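Local coordinates for protein anthranilate synthase component I (Streptococcus pneumoniae serotype 4, PDB 5KCK) that serves as one component of a two-component synthase, an alpha/beta protein built around large antiparallel sheets packed against helices, at residues S180-K185 / E221-P226; V261-G266 / G346-E351; N312-I317 / S342-R347. All coordinates share one frame; numbering follows the deposited sequence.

How the contacts relate
Followed from the N terminus, the chain first closes contact 1, where the loop ahead of strand 185-186 meets the turn after strand 211-221, before contacts 2 and 3 begin. Contact 2 then opens at hairpin residues 261-266 and closes at 346-351. Contact 3 opens within that larger loop, from helix 297-316, and closes on the same strand, 338-347, sharing Gly346 and Arg347. Contacts 2 and 3 lie about 9 Å apart between centres and touch through Ile317, whose O probably accepts a hydrogen bond from Leu349 N. Contact 1 lies about 41 Å from both, centre to centre, on the opposite side of the chain's centre.

Contact 1 of 3, residues S180-K185 / E221-P226; sequences SPLDFK and EVTGNP
Ser180 and Thr223 join two surface loops continuing from an antiparallel strand pair: 180-185 leads into strand 185-186, while the other segment carries strand 211-221 toward helix 226-236. Backbone bonding of Lys185 with Ser219 shows where the pairing is regular; beyond it no direct backbone bond joins the two segments, although they draw close again at Ser180 and Gly224, and side chains and water take over.

The polar link is a single hydroxyl pair. Ser180 OG lies 3.0 Å from Thr223 OG1, and either group could donate. The Thr223 hydroxyl is anti to its own N (chi1 174°), which leaves the methyl CG2 in the cramped site between N and the carbonyl carbon, turned to Ser180 and Leu182. Nearer the strands, one water bridges the backbones, donating to Asp183 O and accepting from Glu221 N.

The apolar part depends on one branch of Leu182. Its CD2 reaches along the opposing backbone, 3.6 Å from Thr223 CG2, while the side chain also rests on Ala220 and Ala419 of the sheet beneath, so that it ties the loop to the sheet as well as to the turn. Gly224, with positive phi, then swings the chain toward the helix, where Asn225 takes the N-cap position. The same Leu182 CD2 also comes up against a backbone carbonyl, 3.1 Å from Glu221 O.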
loop_
_atom_site.group_PDB
_atom_site.type_symbol
_atom_site.label_atom_id
_atom_site.label_comp_id
_atom_site.label_asym_id
_atom_site.label_seq_id
_atom_site.Cartn_x
_atom_site.Cartn_y
_atom_site.Cartn_z
ATOM N N SER A 180 20.414 -6.097 16.706
ATOM C CA SER A 180 21.668 -6.812 16.882
ATOM C C SER A 180 21.570 -8.176 16.197
ATOM O O SER A 180 20.578 -8.895 16.394
ATOM C CB SER A 180 21.979 -6.969 18.372
ATOM O OG SER A 180 23.213 -7.628 18.584
ATOM N N PRO A 181 22.551 -8.565 15.388
ATOM C CA PRO A 181 22.462 -9.851 14.691
ATOM C C PRO A 181 22.881 -11.022 15.571
ATOM O O PRO A 181 23.791 -10.929 16.398
ATOM C CB PRO A 181 23.418 -9.676 13.503
ATOM C CG PRO A 181 24.374 -8.565 13.904
ATOM C CD PRO A 181 23.858 -7.913 15.177
ATOM N N LEU A 182 22.199 -12.143 15.370
ATOM C CA LEU A 182 22.373 -13.322 16.204
ATOM C C LEU A 182 23.407 -14.275 15.616
ATOM O O LEU A 182 23.554 -14.398 14.395
ATOM C CB LEU A 182 21.039 -14.048 16.366
ATOM C CG LEU A 182 19.923 -13.234 17.011
ATOM C CD1 LEU A 182 18.567 -13.713 16.514
ATOM C CD2 LEU A 182 20.013 -13.354 18.511
ATOM N N ASP A 183 24.124 -14.958 16.501
ATOM C CA ASP A 183 25.078 -15.991 16.109
ATOM C C ASP A 183 24.401 -17.346 16.289
ATOM O O ASP A 183 24.407 -17.917 17.383
ATOM C CB ASP A 183 26.364 -15.890 16.919
ATOM C CG ASP A 183 27.411 -16.900 16.471
ATOM O OD1 ASP A 183 27.242 -17.483 15.376
ATOM O OD2 ASP A 183 28.409 -17.102 17.203
ATOM N N PHE A 184 23.827 -17.865 15.204
ATOM C CA PHE A 184 23.074 -19.110 15.256
ATOM C C PHE A 184 24.007 -20.313 15.222
ATOM O O PHE A 184 24.934 -20.370 14.409
ATOM C CB PHE A 184 22.085 -19.174 14.097
ATOM C CG PHE A 184 20.831 -18.388 14.331
ATOM C CD1 PHE A 184 19.771 -18.945 15.027
ATOM C CD2 PHE A 184 20.712 -17.092 13.865
ATOM C CE1 PHE A 184 18.604 -18.223 15.249
ATOM C CE2 PHE A 184 19.551 -16.362 14.086
ATOM C CZ PHE A 184 18.497 -16.932 14.777
ATOM N N LYS A 185 23.757 -21.278 16.109
ATOM C CA LYS A 185 24.548 -22.494 16.148
ATOM C C LYS A 185 23.683 -23.693 15.777
ATOM O O LYS A 185 22.513 -23.755 16.168
ATOM C CB LYS A 185 25.152 -22.717 17.540
ATOM C CG LYS A 185 25.862 -21.495 18.137
ATOM C CD LYS A 185 27.211 -21.241 17.490
ATOM C CE LYS A 185 27.998 -20.179 18.248
ATOM N NZ LYS A 185 29.408 -20.071 17.765
ATOM N N GLU A 221 21.665 -17.220 21.384
ATOM C CA GLU A 221 21.343 -16.379 22.530
ATOM C C GLU A 221 20.701 -15.082 22.054
ATOM O O GLU A 221 21.253 -14.390 21.194
ATOM C CB GLU A 221 22.614 -16.072 23.319
ATOM C CG GLU A 221 23.328 -17.283 23.871
ATOM C CD GLU A 221 24.673 -16.920 24.466
ATOM O OE1 GLU A 221 25.574 -16.529 23.695
ATOM O OE2 GLU A 221 24.826 -17.005 25.703
ATOM N N VAL A 222 19.532 -14.747 22.606
ATOM C CA VAL A 222 18.807 -13.575 22.118
ATOM C C VAL A 222 19.614 -12.323 22.417
ATOM O O VAL A 222 20.135 -12.145 23.525
ATOM C CB VAL A 222 17.395 -13.483 22.722
ATOM C CG1 VAL A 222 16.565 -14.682 22.324
ATOM C CG2 VAL A 222 17.443 -13.342 24.246
ATOM N N THR A 223 19.752 -11.470 21.414
ATOM C CA THR A 223 20.305 -10.139 21.584
ATOM C C THR A 223 19.427 -9.179 20.802
ATOM O O THR A 223 18.814 -9.553 19.798
ATOM C CB THR A 223 21.766 -10.061 21.114
ATOM O OG1 THR A 223 22.221 -8.704 21.171
ATOM C CG2 THR A 223 21.903 -10.580 19.691
ATOM N N GLY A 224 19.343 -7.954 21.281
ATOM C CA GLY A 224 18.478 -6.989 20.648
ATOM C C GLY A 224 17.027 -7.154 21.059
ATOM O O GLY A 224 16.679 -7.850 22.017
ATOM N N ASN A 225 16.162 -6.499 20.286
ATOM C CA ASN A 225 14.747 -6.368 20.595
ATOM C C ASN A 225 13.931 -7.256 19.666
ATOM O O ASN A 225 14.018 -7.097 18.438
ATOM C CB ASN A 225 14.332 -4.901 20.446
ATOM C CG ASN A 225 12.918 -4.618 20.936
ATOM O OD1 ASN A 225 12.037 -5.476 20.904
ATOM N ND2 ASN A 225 12.696 -3.386 21.374
ATOM N N PRO A 226 13.122 -8.184 20.193
ATOM C CA PRO A 226 12.330 -9.055 19.299
ATOM C C PRO A 226 11.297 -8.308 18.474
ATOM O O PRO A 226 11.108 -8.614 17.290
ATOM C CB PRO A 226 11.658 -10.034 20.273
ATOM C CG PRO A 226 11.631 -9.309 21.594
ATOM C CD PRO A 226 12.874 -8.464 21.619
HETATM O O HOH W 1 24.516 -17.701 20.058
#

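Contact 2 of 3, residues V261-G266 / G346-E351; sequences VSVKNG and GRLLPE
Leu348 lays its CB over the carbonyl oxygen of Gly266, with 3.3 Å between Leu348 CB and Gly266 O. The same oxygen is gripped from the backbone: Leu348 N donates to Gly266 O at 2.9 Å, with an N-H...O angle of 150°. The donor approaches almost in line with the C=O bond, at a C=O...N angle of 170°. With CG anti to the backbone N (chi1 -167°), the leucine sends its branches past the turn toward the sheet, where CD2 comes within 4.3 Å of Val263 CG1. That apolar meeting is slight, and both side chains find further company: Leu348 on Val268 and Ile317, Val263 on Ala354 and Ala357 of helix 354-361.

The setting is a beta hairpin. Strands 259-264 and 267-270 are joined by Asn265 and Gly266, both at positive phi, with backbone angles close to those of a type I' turn. Strand 267-270 lies between 259-264 and 338-347 in a large antiparallel sheet, and Val268 is bonded to Gly346 through the backbone. The Leu348-Gly266 bond keeps that register and carries the ladder two residues further along each chain.

A water also bridges here, donating to Gly266 O at 2.8 Å and, at a suspiciously short distance, to Leu348 O, so the glycine oxygen accepts from both a backbone N-H and a water. A second connects the turn with Arg347 more loosely: it donates to Asn265 O at 3.3 Å and accepts weakly from Arg347 NH1, lying at the edge of the guanidinium group and in its plane. The Arg347 side chain also comes within about 3 Å of a bound glycerol.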
loop_
_atom_site.group_PDB
_atom_site.type_symbol
_atom_site.label_atom_id
_atom_site.label_comp_id
_atom_site.label_asym_id
_atom_site.label_seq_id
_atom_site.Cartn_x
_atom_site.Cartn_y
_atom_site.Cartn_z
ATOM N N VAL A 261 -4.601 -24.020 5.446
ATOM C CA VAL A 261 -6.007 -24.241 5.143
ATOM C C VAL A 261 -6.789 -23.053 5.671
ATOM O O VAL A 261 -6.411 -22.445 6.679
ATOM C CB VAL A 261 -6.521 -25.557 5.761
ATOM C CG1 VAL A 261 -6.620 -25.433 7.283
ATOM C CG2 VAL A 261 -7.857 -25.961 5.152
ATOM N N SER A 262 -7.869 -22.701 4.989
ATOM C CA SER A 262 -8.789 -21.704 5.493
ATOM C C SER A 262 -10.217 -22.201 5.314
ATOM O O SER A 262 -10.515 -23.017 4.436
ATOM C CB SER A 262 -8.608 -20.363 4.794
ATOM O OG SER A 262 -9.087 -20.419 3.466
ATOM N N VAL A 263 -11.095 -21.710 6.174
ATOM C CA VAL A 263 -12.518 -21.979 6.083
ATOM C C VAL A 263 -13.232 -20.645 6.125
ATOM O O VAL A 263 -13.001 -19.847 7.040
ATOM C CB VAL A 263 -13.011 -22.886 7.218
ATOM C CG1 VAL A 263 -14.489 -23.212 7.020
ATOM C CG2 VAL A 263 -12.156 -24.124 7.303
ATOM N N LYS A 264 -14.099 -20.408 5.143
ATOM C CA LYS A 264 -14.771 -19.119 5.004
ATOM C C LYS A 264 -16.176 -19.374 4.477
ATOM O O LYS A 264 -16.338 -19.865 3.354
ATOM C CB LYS A 264 -13.983 -18.202 4.074
ATOM C CG LYS A 264 -14.766 -17.009 3.558
ATOM C CD LYS A 264 -14.617 -15.803 4.456
ATOM C CE LYS A 264 -15.152 -14.555 3.765
ATOM N NZ LYS A 264 -14.568 -14.381 2.398
ATOM N N ASN A 265 -17.177 -19.065 5.301
ATOM C CA ASN A 265 -18.593 -19.269 4.980
ATOM C C ASN A 265 -18.850 -20.672 4.429
ATOM O O ASN A 265 -19.471 -20.848 3.382
ATOM C CB ASN A 265 -19.089 -18.203 4.003
ATOM C CG ASN A 265 -19.061 -16.802 4.607
ATOM O OD1 ASN A 265 -19.178 -16.630 5.824
ATOM N ND2 ASN A 265 -18.904 -15.795 3.756
ATOM N N GLY A 266 -18.360 -21.677 5.150
ATOM C CA GLY A 266 -18.577 -23.058 4.781
ATOM C C GLY A 266 -17.728 -23.572 3.637
ATOM O O GLY A 266 -17.858 -24.750 3.277
ATOM N N GLY A 346 -13.700 -26.521 -1.665
ATOM C CA GLY A 346 -14.849 -27.403 -1.561
ATOM C C GLY A 346 -15.838 -26.903 -0.527
ATOM O O GLY A 346 -15.517 -26.055 0.311
ATOM N N ARG A 347 -17.047 -27.462 -0.580
ATOM C CA ARG A 347 -18.117 -27.100 0.348
ATOM C C ARG A 347 -18.121 -28.068 1.532
ATOM O O ARG A 347 -18.479 -29.239 1.387
ATOM C CB ARG A 347 -19.462 -27.097 -0.371
ATOM C CG ARG A 347 -20.616 -26.578 0.470
ATOM C CD ARG A 347 -21.902 -26.515 -0.349
ATOM N NE ARG A 347 -21.707 -25.765 -1.591
ATOM C CZ ARG A 347 -21.733 -24.435 -1.678
ATOM N NH1 ARG A 347 -21.944 -23.701 -0.593
ATOM N NH2 ARG A 347 -21.540 -23.838 -2.850
ATOM N N LEU A 348 -17.732 -27.571 2.699
ATOM C CA LEU A 348 -17.673 -28.380 3.912
ATOM C C LEU A 348 -19.012 -29.060 4.200
ATOM O O LEU A 348 -20.074 -28.449 4.072
ATOM C CB LEU A 348 -17.273 -27.477 5.079
ATOM C CG LEU A 348 -16.849 -28.072 6.412
ATOM C CD1 LEU A 348 -15.592 -28.909 6.238
ATOM C CD2 LEU A 348 -16.629 -26.948 7.411
ATOM N N LEU A 349 -18.960 -30.332 4.581
ATOM C CA LEU A 349 -20.182 -31.068 4.878
ATOM C C LEU A 349 -20.882 -30.458 6.092
ATOM O O LEU A 349 -20.225 -29.953 7.006
ATOM C CB LEU A 349 -19.879 -32.543 5.135
ATOM C CG LEU A 349 -19.452 -33.355 3.915
ATOM C CD1 LEU A 349 -18.796 -34.642 4.336
ATOM C CD2 LEU A 349 -20.646 -33.639 3.007
ATOM N N PRO A 350 -22.219 -30.499 6.122
ATOM C CA PRO A 350 -22.963 -29.717 7.127
ATOM C C PRO A 350 -22.706 -30.131 8.569
ATOM O O PRO A 350 -22.839 -29.293 9.468
ATOM C CB PRO A 350 -24.434 -29.936 6.731
ATOM C CG PRO A 350 -24.435 -31.165 5.845
ATOM C CD PRO A 350 -23.108 -31.181 5.158
ATOM N N GLU A 351 -22.309 -31.365 8.828
ATOM C CA GLU A 351 -22.047 -31.769 10.202
ATOM C C GLU A 351 -20.611 -31.504 10.648
ATOM O O GLU A 351 -20.293 -31.739 11.818
ATOM C CB GLU A 351 -22.391 -33.254 10.390
ATOM C CG GLU A 351 -21.472 -34.241 9.671
ATOM C CD GLU A 351 -21.804 -34.425 8.193
ATOM O OE1 GLU A 351 -22.655 -33.677 7.666
ATOM O OE2 GLU A 351 -21.205 -35.326 7.564
HETATM O O HOH W 2 -21.768 -21.298 1.074
HETATM O O HOH W 3 -20.337 -25.961 3.835
#

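Contact 3 of 3, residues N312-I317 / S342-R347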
loop_
_atom_site.group_PDB
_atom_site.type_symbol
_atom_site.label_atom_id
_atom_site.label_comp_id
_atom_site.label_asym_id
_atom_site.label_seq_id
_atom_site.Cartn_x
_atom_site.Cartn_y
_atom_site.Cartn_z
ATOM N N ASN A 312 -7.835 -34.368 -2.367
ATOM C CA ASN A 312 -8.275 -35.482 -1.533
ATOM C C ASN A 312 -8.590 -35.033 -0.104
ATOM O O ASN A 312 -9.598 -35.462 0.472
ATOM C CB ASN A 312 -7.228 -36.595 -1.531
ATOM C CG ASN A 312 -7.625 -37.771 -0.637
ATOM O OD1 ASN A 312 -6.991 -38.029 0.391
ATOM N ND2 ASN A 312 -8.690 -38.475 -1.017
ATOM N N ASP A 313 -7.742 -34.184 0.492
ATOM C CA ASP A 313 -8.015 -33.686 1.842
ATOM C C ASP A 313 -9.372 -32.997 1.904
ATOM O O ASP A 313 -10.204 -33.311 2.763
ATOM C CB ASP A 313 -6.910 -32.726 2.303
ATOM C CG ASP A 313 -5.612 -33.443 2.674
ATOM O OD1 ASP A 313 -5.639 -34.681 2.867
ATOM O OD2 ASP A 313 -4.562 -32.763 2.783
ATOM N N ILE A 314 -9.616 -32.062 0.983
ATOM C CA ILE A 314 -10.893 -31.360 0.938
ATOM C C ILE A 314 -12.024 -32.330 0.604
ATOM O O ILE A 314 -13.111 -32.267 1.193
ATOM C CB ILE A 314 -10.797 -30.193 -0.064
ATOM C CG1 ILE A 314 -9.867 -29.109 0.499
ATOM C CG2 ILE A 314 -12.176 -29.630 -0.411
ATOM C CD1 ILE A 314 -9.667 -27.907 -0.422
ATOM N N GLY A 315 -11.773 -33.267 -0.312
ATOM C CA GLY A 315 -12.812 -34.200 -0.720
ATOM C C GLY A 315 -13.306 -35.083 0.410
ATOM O O GLY A 315 -14.479 -35.457 0.437
ATOM N N ARG A 316 -12.430 -35.417 1.361
ATOM C CA ARG A 316 -12.830 -36.250 2.493
ATOM C C ARG A 316 -13.798 -35.546 3.440
ATOM O O ARG A 316 -14.508 -36.223 4.184
ATOM C CB ARG A 316 -11.602 -36.707 3.285
ATOM C CG ARG A 316 -10.694 -37.678 2.539
ATOM C CD ARG A 316 -9.751 -38.431 3.490
ATOM N NE ARG A 316 -9.052 -37.562 4.440
ATOM C CZ ARG A 316 -7.946 -36.877 4.155
ATOM N NH1 ARG A 316 -7.413 -36.948 2.940
ATOM N NH2 ARG A 316 -7.369 -36.120 5.081
ATOM N N ILE A 317 -13.855 -34.215 3.435
ATOM C CA ILE A 317 -14.687 -33.485 4.382
ATOM C C ILE A 317 -15.738 -32.632 3.689
ATOM O O ILE A 317 -16.332 -31.760 4.322
ATOM C CB ILE A 317 -13.834 -32.613 5.322
ATOM C CG1 ILE A 317 -13.044 -31.591 4.505
ATOM C CG2 ILE A 317 -12.904 -33.476 6.183
ATOM C CD1 ILE A 317 -12.344 -30.542 5.347
ATOM N N SER A 342 -1.693 -22.874 -7.046
ATOM C CA SER A 342 -3.031 -23.343 -7.378
ATOM C C SER A 342 -3.975 -23.075 -6.212
ATOM O O SER A 342 -3.547 -22.843 -5.076
ATOM C CB SER A 342 -3.044 -24.840 -7.716
ATOM O OG SER A 342 -2.238 -25.136 -8.840
ATOM N N VAL A 343 -5.274 -23.146 -6.503
ATOM C CA VAL A 343 -6.329 -22.969 -5.509
ATOM C C VAL A 343 -7.297 -24.146 -5.606
ATOM O O VAL A 343 -7.786 -24.473 -6.695
ATOM C CB VAL A 343 -7.071 -21.628 -5.702
ATOM C CG1 VAL A 343 -8.199 -21.472 -4.691
ATOM C CG2 VAL A 343 -6.091 -20.454 -5.591
ATOM N N VAL A 344 -7.557 -24.790 -4.471
ATOM C CA VAL A 344 -8.522 -25.879 -4.365
ATOM C C VAL A 344 -9.574 -25.478 -3.342
ATOM O O VAL A 344 -9.232 -24.986 -2.260
ATOM C CB VAL A 344 -7.851 -27.202 -3.958
ATOM C CG1 VAL A 344 -8.848 -28.367 -4.098
ATOM C CG2 VAL A 344 -6.593 -27.444 -4.782
ATOM N N LYS A 345 -10.846 -25.689 -3.683
ATOM C CA LYS A 345 -11.959 -25.310 -2.824
ATOM C C LYS A 345 -12.999 -26.421 -2.795
ATOM O O LYS A 345 -13.181 -27.150 -3.777
ATOM C CB LYS A 345 -12.637 -24.013 -3.297
ATOM C CG LYS A 345 -11.790 -22.764 -3.141
ATOM C CD LYS A 345 -12.441 -21.565 -3.827
ATOM C CE LYS A 345 -11.699 -20.278 -3.503
ATOM N NZ LYS A 345 -11.656 -20.046 -2.013
ATOM N N GLY A 346 -13.700 -26.521 -1.665
ATOM C CA GLY A 346 -14.849 -27.403 -1.561
ATOM C C GLY A 346 -15.838 -26.903 -0.527
ATOM O O GLY A 346 -15.517 -26.055 0.311
ATOM N N ARG A 347 -17.047 -27.462 -0.580
ATOM C CA ARG A 347 -18.117 -27.100 0.348
ATOM C C ARG A 347 -18.121 -28.068 1.532
ATOM O O ARG A 347 -18.479 -29.239 1.387
ATOM C CB ARG A 347 -19.462 -27.097 -0.371
ATOM C CG ARG A 347 -20.616 -26.578 0.470
ATOM C CD ARG A 347 -21.902 -26.515 -0.349
ATOM N NE ARG A 347 -21.707 -25.765 -1.591
ATOM C CZ ARG A 347 -21.733 -24.435 -1.678
ATOM N NH1 ARG A 347 -21.944 -23.701 -0.593
ATOM N NH2 ARG A 347 -21.540 -23.838 -2.850
#
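Ile314, Val344 and Gly346 show how a helix can settle on a strand running the same way: the axes of helix segment 312-316 and strand 342-347 differ in direction by only 7° and approach to 8.2 Å. Here the C-terminal part of helix 297-316 packs on the sheet, and the chain between the two segments supplies the neighbouring strand, 324-333.

Ile314 does most of the touching, and its two branches have different targets. CG2, anti to the backbone N, presses on bare backbone, 3.7 Å from Gly346 CA; glycine lacks a CB there, so the methyl can sit directly on the main chain. The other branch is stretched out, chi2 179°, and carries CD1 further back along the strand to lie 3.8 Å from Val344 CG1 and 3.5 Å from Val344 O. The isoleucine and valine side chains cross at a slant, and both also rest on Thr270 of the adjoining strand.

Ile317 adds a smaller patch of buried surface and also packs on Ala357 and Ala360 of helix 354-361 and on Leu352. On the helix itself, Arg316 NH1 forms a salt bridge with Asp313 OD1 at 2.9 Å, using the anti lone pair of that oxygen, while NH2 also reaches Ala360 O weakly. Strand residue Lys345 points away from the helix, and its NZ bonds to Thr269.

No hydrogen bond or salt bridge links helix and strand here. Their hold on each other therefore probably rests on methyl groups removed from water and on close fit at Gly346; the Arg316-Asp313 salt bridge takes no part in joining the two segments.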